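Local coordinates for hypothetical protein SA2161 (Staphylococcus aureus, PDB 1Y7R) that is of unknown function but belongs to the GNAT family and is probably an acetyltransferase that uses acetyl-CoA as donor, at residues E12-L17 against S24-E29. The protein carries 4 engineered substitutions. Sequence-based numbering, arbitrary orientation.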
ATOM      1  N   GLU A  12     -10.221   7.897 -18.792  1.00  9.01           N
ATOM      2  CA  GLU A  12      -9.749   7.356 -20.056  1.00  8.76           C
ATOM      3  C   GLU A  12      -8.233   7.330 -20.129  1.00  8.59           C
ATOM      4  O   GLU A  12      -7.671   6.306 -20.506  1.00  8.86           O
ATOM      5  CB  GLU A  12     -10.308   8.136 -21.256  1.00  8.54           C
ATOM      6  CG  GLU A  12      -9.688   7.662 -22.587  1.00 10.12           C
ATOM      7  CD  GLU A  12     -10.470   8.076 -23.799  1.00 13.57           C
ATOM      8  OE1 GLU A  12     -11.354   8.951 -23.675  1.00 15.65           O
ATOM      9  OE2 GLU A  12     -10.196   7.536 -24.889  1.00 12.60           O
ATOM     10  N   ASP A  13      -7.570   8.435 -19.767  1.00  8.17           N
ATOM     11  CA  ASP A  13      -6.096   8.533 -19.879  1.00  8.44           C
ATOM     12  C   ASP A  13      -5.430   7.497 -18.955  1.00  8.22           C
ATOM     13  O   ASP A  13      -4.464   6.820 -19.339  1.00  6.90           O
ATOM     14  CB  ASP A  13      -5.601   9.941 -19.527  1.00 10.73           C
ATOM     15  CG  ASP A  13      -5.727  10.925 -20.677  1.00 14.03           C
ATOM     16  OD1 ASP A  13      -5.432  12.124 -20.439  1.00 18.16           O
ATOM     17  OD2 ASP A  13      -6.070  10.516 -21.813  1.00 16.92           O
ATOM     18  N   TYR A  14      -5.964   7.365 -17.744  1.00  6.79           N
ATOM     19  CA  TYR A  14      -5.464   6.416 -16.764  1.00  7.29           C
ATOM     20  C   TYR A  14      -5.552   4.999 -17.296  1.00  7.39           C
ATOM     21  O   TYR A  14      -4.570   4.263 -17.313  1.00  7.17           O
ATOM     22  CB  TYR A  14      -6.221   6.552 -15.436  1.00  7.79           C
ATOM     23  CG  TYR A  14      -5.920   5.454 -14.435  1.00  8.00           C
ATOM     24  CD1 TYR A  14      -4.837   5.568 -13.583  1.00  8.47           C
ATOM     25  CD2 TYR A  14      -6.745   4.319 -14.309  1.00  8.63           C
ATOM     26  CE1 TYR A  14      -4.541   4.597 -12.644  1.00  8.46           C
ATOM     27  CE2 TYR A  14      -6.447   3.327 -13.373  1.00 10.41           C
ATOM     28  CZ  TYR A  14      -5.341   3.465 -12.551  1.00  9.84           C
ATOM     29  OH  TYR A  14      -5.036   2.492 -11.616  1.00  9.27           O
ATOM     30  N   CYS A  15      -6.756   4.607 -17.710  1.00  7.13           N
ATOM     31  CA  CYS A  15      -6.972   3.250 -18.163  1.00  6.58           C
ATOM     32  C   CYS A  15      -6.090   2.982 -19.392  1.00  6.16           C
ATOM     33  O   CYS A  15      -5.484   1.903 -19.521  1.00  5.92           O
ATOM     34  CB  CYS A  15      -8.447   3.058 -18.509  1.00  6.79           C
ATOM     35  SG  CYS A  15      -9.484   3.024 -17.020  1.00  9.85           S
ATOM     36  N   ALA A  16      -6.017   3.972 -20.284  1.00  5.10           N
ATOM     37  CA  ALA A  16      -5.253   3.869 -21.524  1.00  6.57           C
ATOM     38  C   ALA A  16      -3.767   3.740 -21.261  1.00  5.82           C
ATOM     39  O   ALA A  16      -3.056   2.966 -21.934  1.00  5.89           O
ATOM     40  CB  ALA A  16      -5.512   5.068 -22.431  1.00  5.69           C
ATOM     41  N   LEU A  17      -3.297   4.475 -20.266  1.00  6.57           N
ATOM     42  CA  LEU A  17      -1.887   4.401 -19.924  1.00  7.18           C
ATOM     43  C   LEU A  17      -1.518   3.043 -19.354  1.00  7.16           C
ATOM     44  O   LEU A  17      -0.503   2.464 -19.757  1.00  6.90           O
ATOM     45  CB  LEU A  17      -1.480   5.550 -19.018  1.00  7.73           C
ATOM     46  CG  LEU A  17      -0.027   5.544 -18.578  1.00  9.26           C
ATOM     47  CD1 LEU A  17       0.925   5.581 -19.791  1.00 10.68           C
ATOM     48  CD2 LEU A  17       0.185   6.749 -17.650  1.00  9.24           C
ATOM     49  N   SER A  24      -2.007  -4.798 -16.453  1.00 11.99           N
ATOM     50  CA  SER A  24      -3.378  -5.298 -16.478  1.00 11.63           C
ATOM     51  C   SER A  24      -4.366  -4.135 -16.465  1.00 10.05           C
ATOM     52  O   SER A  24      -4.099  -3.092 -15.845  1.00 10.47           O
ATOM     53  CB  SER A  24      -3.648  -6.228 -15.306  1.00 11.66           C
ATOM     54  OG  SER A  24      -3.493  -5.522 -14.096  1.00 14.24           O
ATOM     55  N   PRO A  25      -5.507  -4.298 -17.153  1.00 10.27           N
ATOM     56  CA  PRO A  25      -6.417  -3.151 -17.197  1.00  9.33           C
ATOM     57  C   PRO A  25      -7.166  -2.915 -15.887  1.00 10.41           C
ATOM     58  O   PRO A  25      -7.325  -3.850 -15.054  1.00 10.87           O
ATOM     59  CB  PRO A  25      -7.423  -3.539 -18.308  1.00  9.34           C
ATOM     60  CG  PRO A  25      -7.426  -5.032 -18.279  1.00 10.03           C
ATOM     61  CD  PRO A  25      -6.002  -5.427 -17.960  1.00 10.86           C
ATOM     62  N   LYS A  26      -7.589  -1.670 -15.693  1.00  8.88           N
ATOM     63  CA  LYS A  26      -8.554  -1.349 -14.645  1.00  9.47           C
ATOM     64  C   LYS A  26      -9.842  -0.961 -15.338  1.00  9.34           C
ATOM     65  O   LYS A  26      -9.814  -0.306 -16.376  1.00  8.92           O
ATOM     66  CB  LYS A  26      -8.111  -0.164 -13.781  1.00  8.87           C
ATOM     67  CG  LYS A  26      -6.947  -0.398 -12.882  1.00  8.27           C
ATOM     68  CD  LYS A  26      -7.153  -1.472 -11.826  1.00  8.18           C
ATOM     69  CE  LYS A  26      -5.858  -1.611 -11.055  1.00  9.91           C
ATOM     70  NZ  LYS A  26      -5.855  -2.653  -9.987  1.00  8.50           N
ATOM     71  N   THR A  27     -10.975  -1.335 -14.747  1.00  8.40           N
ATOM     72  CA  THR A  27     -12.257  -0.941 -15.322  1.00  9.38           C
ATOM     73  C   THR A  27     -12.421   0.548 -15.125  1.00 10.14           C
ATOM     74  O   THR A  27     -11.858   1.123 -14.194  1.00  9.11           O
ATOM     75  CB  THR A  27     -13.437  -1.664 -14.655  1.00  9.14           C
ATOM     76  OG1 THR A  27     -13.494  -1.282 -13.279  1.00  9.86           O
ATOM     77  CG2 THR A  27     -13.247  -3.182 -14.742  1.00  8.69           C
ATOM     78  N   ARG A  28     -13.205   1.177 -15.988  1.00 10.64           N
ATOM     79  CA  ARG A  28     -13.491   2.586 -15.795  1.00 11.80           C
ATOM     80  C   ARG A  28     -14.205   2.860 -14.465  1.00 11.76           C
ATOM     81  O   ARG A  28     -13.979   3.922 -13.846  1.00 12.25           O
ATOM     82  CB  ARG A  28     -14.201   3.184 -17.019  1.00 13.27           C
ATOM     83  CG  ARG A  28     -13.239   3.342 -18.198  1.00 15.51           C
ATOM     84  CD  ARG A  28     -13.942   3.925 -19.403  1.00 21.57           C
ATOM     85  NE  ARG A  28     -14.886   2.973 -19.975  1.00 24.95           N
ATOM     86  CZ  ARG A  28     -14.956   2.721 -21.275  1.00 28.92           C
ATOM     87  NH1 ARG A  28     -15.828   1.845 -21.761  1.00 29.18           N
ATOM     88  NH2 ARG A  28     -14.140   3.363 -22.096  1.00 32.34           N
ATOM     89  N   GLU A  29     -15.038   1.911 -14.012  1.00 11.22           N
ATOM     90  CA  GLU A  29     -15.661   2.025 -12.701  1.00 12.70           C
ATOM     91  C   GLU A  29     -14.611   2.089 -11.585  1.00 11.58           C
ATOM     92  O   GLU A  29     -14.722   2.908 -10.646  1.00 10.92           O
ATOM     93  CB  GLU A  29     -16.636   0.885 -12.414  1.00 12.36           C
ATOM     94  CG  GLU A  29     -17.472   1.088 -11.123  1.00 15.60           C
ATOM     95  CD  GLU A  29     -18.115  -0.190 -10.556  1.00 17.42           C
ATOM     96  OE1 GLU A  29     -17.724  -1.320 -10.948  1.00 24.45           O
ATOM     97  OE2 GLU A  29     -19.023  -0.066  -9.692  1.00 23.08           O
TER
HETATM   98  O   HOH W   1      -6.954  -0.051 -18.089  1.00  9.38           O
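C15 SG sits 3.4 Å from K26 O and also touches R28 CG; the thiol lies between the carbonyl of K26 and the aliphatic base of R28. Beside it, the Y14 ring meets K26 at its edge, near the ring plane: CG of the lysine lies 3.8 Å from CE2 and is also in contact with OH. A chi1 of 171° places the Y14 ring opposite its own backbone N, and although the CB bond does not aim at 24-29, the far end of the ring comes up against K26. A single water joins the two backbones, giving a hydrogen bond to C15 O (2.8 Å) and accepting one from K26 N (3.0 Å). The pairing sets the first helix of the GNAT fold, 11-20, against the linker into the second, 28-34, whose A31 also packs on both Y14 and C15. T27, at the N-cap of that second helix, accepts a hydrogen bond on OG1 from A30 N. Farther out, Y14 OH is hydrogen-bonded to D68 OD2 on strand 63-71, and the ring packs on M53 of strand 49-58. The K26 chain bends at chi2 (-62°) and leads its ammonium away to S99 O and T62 O of the second subunit, tying the linker into the dimer interface.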